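Local coordinates for protein nicotinate-nucleotide pyrophosphorylase (Francisella tularensis subsp. tularensis, PDB 3TQV) that probably converts quinolinate and phosphoribosyl pyrophosphate into nicotinate mononucleotide, carbon dioxide and diphosphate, a step of NAD+ biosynthesis, at residues B[47-52]-B[90-95]; B[75-80]-B[94-99]. All coordinates share one frame; numbering follows the deposited sequence.

How the interactions relate
Strand 45-52 comes first along the chain and is followed by helix 61-71, strand 76-79 and strand 92-97. Interaction 1 closes the wide loop between 47-52 and 90-95, which contains that helix and strand 76-79; interaction 2 closes the short helix-free loop between 75-80 and 94-99. The two closures cross rather than nest, because 75-80 lies inside the first loop while its partner 94-99 runs beyond 90-95; they share strand 92-97, with Phe94 and Glu95 in both. One edge of this strand pairs with 45-52 and the other with 76-79, which places all three in one antiparallel sheet, completed beyond 45-52 by the C-terminal strand 281-285.

Interaction 1: B[47-52]-B[90-95]; sequences TAFCIT and NARIFE
Antiparallel pairing of neighbouring strands joins 47-52 to 90-95 inside the four-stranded sheet, and a cation-pi stack between Phe49 and Arg92 lies across one of its faces. The guanidinium of Arg92 rests flat on the Phe49 ring, its CZ 3.6 Å from the ring centroid and the two planes only 6° apart. With its chain extended from CG to NE, Arg92 lays CD and NE over the ring near CD1. Phe49 sets its ring beneath them by holding CG between its own backbone N and carbonyl carbon (chi1 64°). Arg92 NH1 turns to Glu95 OE2, 3.0 Å away, in a salt bridge whose hydrogen bond is weak; this second partner would help fix the guanidinium over the ring. Ile51 shares this side, making it a mixed face.

The opposite face is apolar at Cys50 and Phe94. Cys50 CB sits over the Phe94 ring, 3.6 Å from its centroid, in a CH-pi contact, while Cys50 SG approaches the same ring obliquely and touches Ile93 CD1. Strand 281-285 also packs here, Leu283 against Cys50.

In the backbone, Ile93 N gives a bond of 2.9 Å to Cys50 O, and Cys50 N one of 3.2 Å to Phe94 O. Both span a classic beta bulge, Ile93 and Phe94 opposite Cys50, where the register slips between Phe49-Glu95 and Ile51-Arg92. Weak bonds from Thr52 N to Ala91 O and Asn90 N to Thr52 O extend the pairing to the loop residues just before strand 92-97. Such a helix-backed sheet is characteristic of the open-faced alpha/beta sandwich of the quinolinate phosphoribosyltransferase N-terminal domain.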
ATOM      1  N   THR B  47       2.186 -15.198 -26.847  1.00 24.57           N
ATOM      2  CA  THR B  47       0.847 -15.062 -26.333  1.00 22.72           C
ATOM      3  C   THR B  47       0.921 -15.210 -24.824  1.00 24.06           C
ATOM      4  O   THR B  47       1.890 -15.748 -24.298  1.00 23.69           O
ATOM      5  CB  THR B  47      -0.039 -16.189 -26.924  1.00 23.26           C
ATOM      6  OG1 THR B  47      -1.235 -15.636 -27.498  1.00 26.78           O
ATOM      7  CG2 THR B  47      -0.366 -17.260 -25.863  1.00 18.75           C
ATOM      8  N   ALA B  48      -0.095 -14.740 -24.118  1.00 19.09           N
ATOM      9  CA  ALA B  48      -0.116 -14.904 -22.666  1.00 15.86           C
ATOM     10  C   ALA B  48      -1.485 -14.587 -22.093  1.00 12.80           C
ATOM     11  O   ALA B  48      -2.363 -14.098 -22.794  1.00  9.57           O
ATOM     12  CB  ALA B  48       0.948 -14.031 -22.017  1.00  9.22           C
ATOM     13  N   PHE B  49      -1.664 -14.852 -20.808  1.00 12.04           N
ATOM     14  CA  PHE B  49      -2.926 -14.520 -20.174  1.00 16.82           C
ATOM     15  C   PHE B  49      -2.772 -14.456 -18.665  1.00 15.36           C
ATOM     16  O   PHE B  49      -1.875 -15.072 -18.101  1.00 11.28           O
ATOM     17  CB  PHE B  49      -4.014 -15.515 -20.586  1.00 11.58           C
ATOM     18  CG  PHE B  49      -3.761 -16.933 -20.130  1.00 20.97           C
ATOM     19  CD1 PHE B  49      -4.140 -17.347 -18.855  1.00 25.45           C
ATOM     20  CD2 PHE B  49      -3.168 -17.856 -20.982  1.00 24.59           C
ATOM     21  CE1 PHE B  49      -3.925 -18.640 -18.438  1.00 20.42           C
ATOM     22  CE2 PHE B  49      -2.943 -19.158 -20.569  1.00 23.49           C
ATOM     23  CZ  PHE B  49      -3.327 -19.556 -19.300  1.00 20.76           C
ATOM     24  N   CYS B  50      -3.649 -13.706 -18.014  1.00 24.85           N
ATOM     25  CA  CYS B  50      -3.516 -13.461 -16.588  1.00 17.03           C
ATOM     26  C   CYS B  50      -4.679 -14.063 -15.806  1.00 18.21           C
ATOM     27  O   CYS B  50      -5.839 -13.826 -16.140  1.00 22.78           O
ATOM     28  CB  CYS B  50      -3.429 -11.950 -16.341  1.00 14.21           C
ATOM     29  SG  CYS B  50      -3.505 -11.465 -14.609  1.00 17.50           S
ATOM     30  N   ILE B  51      -4.383 -14.836 -14.766  1.00 23.62           N
ATOM     31  CA  ILE B  51      -5.444 -15.368 -13.920  1.00 29.19           C
ATOM     32  C   ILE B  51      -5.449 -14.774 -12.534  1.00 31.99           C
ATOM     33  O   ILE B  51      -4.410 -14.381 -12.022  1.00 31.29           O
ATOM     34  CB  ILE B  51      -5.301 -16.873 -13.688  1.00 31.18           C
ATOM     35  CG1 ILE B  51      -3.855 -17.305 -13.896  1.00 30.70           C
ATOM     36  CG2 ILE B  51      -6.260 -17.647 -14.568  1.00 21.46           C
ATOM     37  CD1 ILE B  51      -3.588 -18.664 -13.329  1.00 33.28           C
ATOM     38  N   THR B  52      -6.629 -14.742 -11.925  1.00 24.05           N
ATOM     39  CA  THR B  52      -6.734 -14.643 -10.479  1.00 22.45           C
ATOM     40  C   THR B  52      -6.664 -16.056  -9.916  1.00 22.66           C
ATOM     41  O   THR B  52      -7.034 -17.015 -10.585  1.00 27.16           O
ATOM     42  CB  THR B  52      -8.075 -14.091 -10.029  1.00 19.80           C
ATOM     43  OG1 THR B  52      -8.611 -13.223 -11.026  1.00 26.96           O
ATOM     44  CG2 THR B  52      -7.895 -13.324  -8.750  1.00 20.08           C
ATOM     45  N   ASN B  90      -9.929 -18.159 -10.439  1.00 23.16           N
ATOM     46  CA  ASN B  90      -9.352 -18.977 -11.505  1.00 27.36           C
ATOM     47  C   ASN B  90      -9.770 -18.584 -12.912  1.00 30.63           C
ATOM     48  O   ASN B  90      -9.573 -19.337 -13.862  1.00 24.41           O
ATOM     49  CB  ASN B  90      -9.585 -20.469 -11.240  1.00 26.48           C
ATOM     50  CG  ASN B  90      -8.798 -20.964 -10.027  1.00 32.46           C
ATOM     51  OD1 ASN B  90      -7.599 -20.650  -9.871  1.00 26.46           O
ATOM     52  ND2 ASN B  90      -9.471 -21.712  -9.145  1.00 27.82           N
ATOM     53  N   ALA B  91     -10.324 -17.386 -13.044  1.00 29.66           N
ATOM     54  CA  ALA B  91     -10.762 -16.887 -14.338  1.00 28.00           C
ATOM     55  C   ALA B  91      -9.683 -16.022 -14.972  1.00 27.12           C
ATOM     56  O   ALA B  91      -8.859 -15.421 -14.269  1.00 25.31           O
ATOM     57  CB  ALA B  91     -12.050 -16.100 -14.190  1.00 22.32           C
ATOM     58  N   ARG B  92      -9.693 -15.962 -16.303  1.00 27.33           N
ATOM     59  CA  ARG B  92      -8.737 -15.159 -17.042  1.00 28.30           C
ATOM     60  C   ARG B  92      -9.270 -13.739 -17.134  1.00 27.91           C
ATOM     61  O   ARG B  92     -10.383 -13.529 -17.620  1.00 28.65           O
ATOM     62  CB  ARG B  92      -8.546 -15.713 -18.455  1.00 24.34           C
ATOM     63  CG  ARG B  92      -7.919 -17.090 -18.569  1.00 27.79           C
ATOM     64  CD  ARG B  92      -7.590 -17.366 -20.031  1.00 37.61           C
ATOM     65  NE  ARG B  92      -7.069 -18.712 -20.273  1.00 38.72           N
ATOM     66  CZ  ARG B  92      -6.600 -19.121 -21.449  1.00 36.71           C
ATOM     67  NH1 ARG B  92      -6.580 -18.285 -22.476  1.00 29.57           N
ATOM     68  NH2 ARG B  92      -6.143 -20.355 -21.598  1.00 34.96           N
ATOM     69  N   ILE B  93      -8.490 -12.758 -16.687  1.00 26.01           N
ATOM     70  CA  ILE B  93      -8.956 -11.376 -16.753  1.00 27.25           C
ATOM     71  C   ILE B  93      -8.585 -10.675 -18.060  1.00 21.10           C
ATOM     72  O   ILE B  93      -9.358  -9.865 -18.584  1.00 22.25           O
ATOM     73  CB  ILE B  93      -8.533 -10.548 -15.525  1.00 27.45           C
ATOM     74  CG1 ILE B  93      -7.034 -10.683 -15.267  1.00 27.92           C
ATOM     75  CG2 ILE B  93      -9.294 -11.017 -14.294  1.00 28.36           C
ATOM     76  CD1 ILE B  93      -6.624 -10.258 -13.881  1.00 25.74           C
ATOM     77  N   PHE B  94      -7.418 -10.992 -18.605  1.00 13.79           N
ATOM     78  CA  PHE B  94      -7.061 -10.413 -19.889  1.00 18.68           C
ATOM     79  C   PHE B  94      -6.136 -11.331 -20.641  1.00 19.13           C
ATOM     80  O   PHE B  94      -5.596 -12.263 -20.070  1.00 22.23           O
ATOM     81  CB  PHE B  94      -6.448  -9.011 -19.734  1.00 19.12           C
ATOM     82  CG  PHE B  94      -5.104  -8.996 -19.040  1.00 18.98           C
ATOM     83  CD1 PHE B  94      -3.929  -9.193 -19.765  1.00 18.98           C
ATOM     84  CD2 PHE B  94      -5.018  -8.776 -17.676  1.00 15.86           C
ATOM     85  CE1 PHE B  94      -2.689  -9.185 -19.137  1.00 18.06           C
ATOM     86  CE2 PHE B  94      -3.795  -8.768 -17.037  1.00 18.46           C
ATOM     87  CZ  PHE B  94      -2.619  -8.973 -17.763  1.00 15.41           C
ATOM     88  N   GLU B  95      -5.983 -11.082 -21.935  1.00 31.34           N
ATOM     89  CA  GLU B  95      -5.077 -11.867 -22.761  1.00 29.35           C
ATOM     90  C   GLU B  95      -4.119 -10.955 -23.487  1.00 29.19           C
ATOM     91  O   GLU B  95      -4.441  -9.809 -23.819  1.00 29.64           O
ATOM     92  CB  GLU B  95      -5.843 -12.731 -23.755  1.00 28.83           C
ATOM     93  CG  GLU B  95      -6.513 -13.925 -23.104  1.00 32.81           C
ATOM     94  CD  GLU B  95      -7.497 -14.623 -24.024  1.00 43.55           C
ATOM     95  OE1 GLU B  95      -7.952 -13.988 -25.003  1.00 43.11           O
ATOM     96  OE2 GLU B  95      -7.813 -15.809 -23.761  1.00 35.42           O
TER

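Interaction 2: B[75-80]-B[94-99]; sequences IQITWL and FELKGN
Four backbone hydrogen bonds, in two reciprocal pairs, bind 75-80 to 94-99. Glu95 N reaches Thr78 O at 2.8 Å and Thr78 N returns a bond to Glu95 O; further along, Gln76 N meets Lys97 O at 2.9 Å and Lys97 N meets Gln76 O. Gln76-Lys97 and Thr78-Glu95 are thus the hydrogen-bonded pairs of an antiparallel ladder, with Ile77-Leu96 and Trp79-Phe94 the non-hydrogen-bonded ones. Strand 76-79 is the outermost on this side of the N-terminal domain sheet within the chain.

The face carrying Ile77, Trp79, Phe94 and Leu96 is turned to helices 61-71 and 100-130, making this the packed side of the alpha/beta sandwich. Phe94 CB lies over the six-membered ring of Trp79, 4.0 Å from its centroid. The two aromatic rings meet obliquely, planes at 52°, with Trp79 CZ3 3.6 Å from Phe94 CD2. Trp79 NE1 is bonded to Asn65 of helix 61-71. With CG1 anti to the backbone N (chi1 -174°), Ile77 sends CD1 to Phe94 CD1, 3.9 Å away, and its CG1 runs beside Leu96 CD2. That methyl also touches Ile75 CG2 at 3.9 Å.

On the opposite face, with Thr78 and Glu95, Gln76 and Lys97 lie side by side, pointing the same way. Leu80 CD1 lies against Glu95 CG and CD, 4.0 Å from CG, crossing that side chain, whose OE2 is salt-bridged to Arg92.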
ATOM      1  N   ILE B  75       2.105  -4.578 -28.156  1.00 41.65           N
ATOM      2  CA  ILE B  75       1.380  -5.576 -27.368  1.00 33.97           C
ATOM      3  C   ILE B  75      -0.120  -5.331 -27.450  1.00 38.15           C
ATOM      4  O   ILE B  75      -0.591  -4.254 -27.097  1.00 36.18           O
ATOM      5  CB  ILE B  75       1.773  -5.564 -25.874  1.00 29.91           C
ATOM      6  CG1 ILE B  75       3.277  -5.802 -25.692  1.00 33.93           C
ATOM      7  CG2 ILE B  75       0.967  -6.620 -25.114  1.00 26.52           C
ATOM      8  CD1 ILE B  75       3.778  -5.556 -24.255  1.00 24.29           C
ATOM      9  N   GLN B  76      -0.867  -6.332 -27.904  1.00 49.86           N
ATOM     10  CA  GLN B  76      -2.319  -6.226 -27.971  1.00 46.64           C
ATOM     11  C   GLN B  76      -2.946  -6.841 -26.731  1.00 48.53           C
ATOM     12  O   GLN B  76      -2.607  -7.966 -26.343  1.00 50.50           O
ATOM     13  CB  GLN B  76      -2.856  -6.949 -29.202  1.00 46.73           C
ATOM     14  CG  GLN B  76      -2.049  -6.734 -30.459  1.00 54.63           C
ATOM     15  CD  GLN B  76      -2.119  -7.926 -31.392  1.00 70.38           C
ATOM     16  OE1 GLN B  76      -3.182  -8.252 -31.927  1.00 65.43           O
ATOM     17  NE2 GLN B  76      -0.983  -8.594 -31.585  1.00 69.03           N
ATOM     18  N   ILE B  77      -3.875  -6.110 -26.120  1.00 31.00           N
ATOM     19  CA  ILE B  77      -4.555  -6.610 -24.929  1.00 26.33           C
ATOM     20  C   ILE B  77      -6.059  -6.793 -25.164  1.00 29.76           C
ATOM     21  O   ILE B  77      -6.719  -5.952 -25.781  1.00 31.50           O
ATOM     22  CB  ILE B  77      -4.300  -5.689 -23.708  1.00 25.57           C
ATOM     23  CG1 ILE B  77      -4.890  -6.290 -22.443  1.00 26.03           C
ATOM     24  CG2 ILE B  77      -4.867  -4.300 -23.947  1.00 24.64           C
ATOM     25  CD1 ILE B  77      -4.384  -5.615 -21.179  1.00 26.45           C
ATOM     26  N   THR B  78      -6.591  -7.909 -24.686  1.00 28.41           N
ATOM     27  CA  THR B  78      -8.029  -8.093 -24.666  1.00 25.86           C
ATOM     28  C   THR B  78      -8.494  -8.391 -23.259  1.00 32.24           C
ATOM     29  O   THR B  78      -8.026  -9.329 -22.619  1.00 30.67           O
ATOM     30  CB  THR B  78      -8.475  -9.228 -25.573  1.00 22.00           C
ATOM     31  OG1 THR B  78      -7.886  -9.050 -26.859  1.00 23.46           O
ATOM     32  CG2 THR B  78      -9.999  -9.234 -25.699  1.00 30.42           C
ATOM     33  N   TRP B  79      -9.430  -7.577 -22.794  1.00 30.54           N
ATOM     34  CA  TRP B  79      -9.974  -7.708 -21.459  1.00 32.35           C
ATOM     35  C   TRP B  79     -11.224  -8.592 -21.421  1.00 33.32           C
ATOM     36  O   TRP B  79     -12.206  -8.358 -22.137  1.00 37.35           O
ATOM     37  CB  TRP B  79     -10.272  -6.319 -20.903  1.00 35.49           C
ATOM     38  CG  TRP B  79      -9.029  -5.521 -20.610  1.00 34.00           C
ATOM     39  CD1 TRP B  79      -8.417  -4.608 -21.425  1.00 31.04           C
ATOM     40  CD2 TRP B  79      -8.248  -5.570 -19.407  1.00 32.03           C
ATOM     41  NE1 TRP B  79      -7.310  -4.086 -20.804  1.00 33.94           N
ATOM     42  CE2 TRP B  79      -7.182  -4.659 -19.565  1.00 29.47           C
ATOM     43  CE3 TRP B  79      -8.351  -6.292 -18.212  1.00 29.09           C
ATOM     44  CZ2 TRP B  79      -6.222  -4.457 -18.574  1.00 26.80           C
ATOM     45  CZ3 TRP B  79      -7.397  -6.087 -17.230  1.00 27.33           C
ATOM     46  CH2 TRP B  79      -6.347  -5.179 -17.418  1.00 26.22           C
ATOM     47  N   LEU B  80     -11.179  -9.613 -20.580  1.00 24.24           N
ATOM     48  CA  LEU B  80     -12.321 -10.505 -20.410  1.00 24.38           C
ATOM     49  C   LEU B  80     -13.221 -10.030 -19.279  1.00 21.97           C
ATOM     50  O   LEU B  80     -14.375 -10.410 -19.195  1.00 18.71           O
ATOM     51  CB  LEU B  80     -11.860 -11.950 -20.164  1.00 26.96           C
ATOM     52  CG  LEU B  80     -11.364 -12.707 -21.399  1.00 24.72           C
ATOM     53  CD1 LEU B  80      -9.909 -12.382 -21.739  1.00 29.44           C
ATOM     54  CD2 LEU B  80     -11.510 -14.190 -21.155  1.00 25.94           C
ATOM     55  N   PHE B  94      -7.418 -10.992 -18.605  1.00 13.79           N
ATOM     56  CA  PHE B  94      -7.061 -10.413 -19.889  1.00 18.68           C
ATOM     57  C   PHE B  94      -6.136 -11.331 -20.641  1.00 19.13           C
ATOM     58  O   PHE B  94      -5.596 -12.263 -20.070  1.00 22.23           O
ATOM     59  CB  PHE B  94      -6.448  -9.011 -19.734  1.00 19.12           C
ATOM     60  CG  PHE B  94      -5.104  -8.996 -19.040  1.00 18.98           C
ATOM     61  CD1 PHE B  94      -3.929  -9.193 -19.765  1.00 18.98           C
ATOM     62  CD2 PHE B  94      -5.018  -8.776 -17.676  1.00 15.86           C
ATOM     63  CE1 PHE B  94      -2.689  -9.185 -19.137  1.00 18.06           C
ATOM     64  CE2 PHE B  94      -3.795  -8.768 -17.037  1.00 18.46           C
ATOM     65  CZ  PHE B  94      -2.619  -8.973 -17.763  1.00 15.41           C
ATOM     66  N   GLU B  95      -5.983 -11.082 -21.935  1.00 31.34           N
ATOM     67  CA  GLU B  95      -5.077 -11.867 -22.761  1.00 29.35           C
ATOM     68  C   GLU B  95      -4.119 -10.955 -23.487  1.00 29.19           C
ATOM     69  O   GLU B  95      -4.441  -9.809 -23.819  1.00 29.64           O
ATOM     70  CB  GLU B  95      -5.843 -12.731 -23.755  1.00 28.83           C
ATOM     71  CG  GLU B  95      -6.513 -13.925 -23.104  1.00 32.81           C
ATOM     72  CD  GLU B  95      -7.497 -14.623 -24.024  1.00 43.55           C
ATOM     73  OE1 GLU B  95      -7.952 -13.988 -25.003  1.00 43.11           O
ATOM     74  OE2 GLU B  95      -7.813 -15.809 -23.761  1.00 35.42           O
ATOM     75  N   LEU B  96      -2.918 -11.465 -23.702  1.00 26.79           N
ATOM     76  CA  LEU B  96      -1.884 -10.683 -24.346  1.00 27.59           C
ATOM     77  C   LEU B  96      -1.418 -11.403 -25.600  1.00 27.74           C
ATOM     78  O   LEU B  96      -1.361 -12.637 -25.651  1.00 26.02           O
ATOM     79  CB  LEU B  96      -0.701 -10.436 -23.395  1.00 26.71           C
ATOM     80  CG  LEU B  96      -0.847  -9.607 -22.103  1.00 27.40           C
ATOM     81  CD1 LEU B  96       0.483  -9.554 -21.367  1.00 23.70           C
ATOM     82  CD2 LEU B  96      -1.343  -8.181 -22.349  1.00 23.79           C
ATOM     83  N   LYS B  97      -1.118 -10.609 -26.616  1.00 34.38           N
ATOM     84  CA  LYS B  97      -0.423 -11.091 -27.789  1.00 39.07           C
ATOM     85  C   LYS B  97       0.678 -10.080 -28.094  1.00 35.98           C
ATOM     86  O   LYS B  97       0.416  -8.873 -28.232  1.00 30.21           O
ATOM     87  CB  LYS B  97      -1.397 -11.235 -28.954  1.00 44.70           C
ATOM     88  CG  LYS B  97      -0.753 -11.382 -30.314  1.00 49.94           C
ATOM     89  CD  LYS B  97      -0.755 -12.823 -30.796  1.00 54.21           C
ATOM     90  CE  LYS B  97      -0.746 -12.899 -32.329  1.00 69.65           C
ATOM     91  NZ  LYS B  97      -2.120 -12.784 -32.923  1.00 48.50           N
ATOM     92  N   GLY B  98       1.921 -10.546 -28.152  1.00 17.63           N
ATOM     93  CA  GLY B  98       2.993  -9.632 -28.480  1.00 18.09           C
ATOM     94  C   GLY B  98       4.370 -10.181 -28.267  1.00 16.01           C
ATOM     95  O   GLY B  98       4.555 -11.390 -28.234  1.00 14.07           O
ATOM     96  N   ASN B  99       5.338  -9.279 -28.123  1.00 20.40           N
ATOM     97  CA  ASN B  99       6.742  -9.647 -27.982  1.00 22.95           C
ATOM     98  C   ASN B  99       7.080 -10.240 -26.614  1.00 21.57           C
ATOM     99  O   ASN B  99       6.716  -9.687 -25.587  1.00 23.83           O
ATOM    100  CB  ASN B  99       7.627  -8.430 -28.264  1.00 25.09           C
ATOM    101  CG  ASN B  99       9.100  -8.734 -28.103  1.00 30.61           C
ATOM    102  OD1 ASN B  99       9.652  -8.640 -27.003  1.00 29.08           O
ATOM    103  ND2 ASN B  99       9.747  -9.115 -29.202  1.00 28.69           N
TER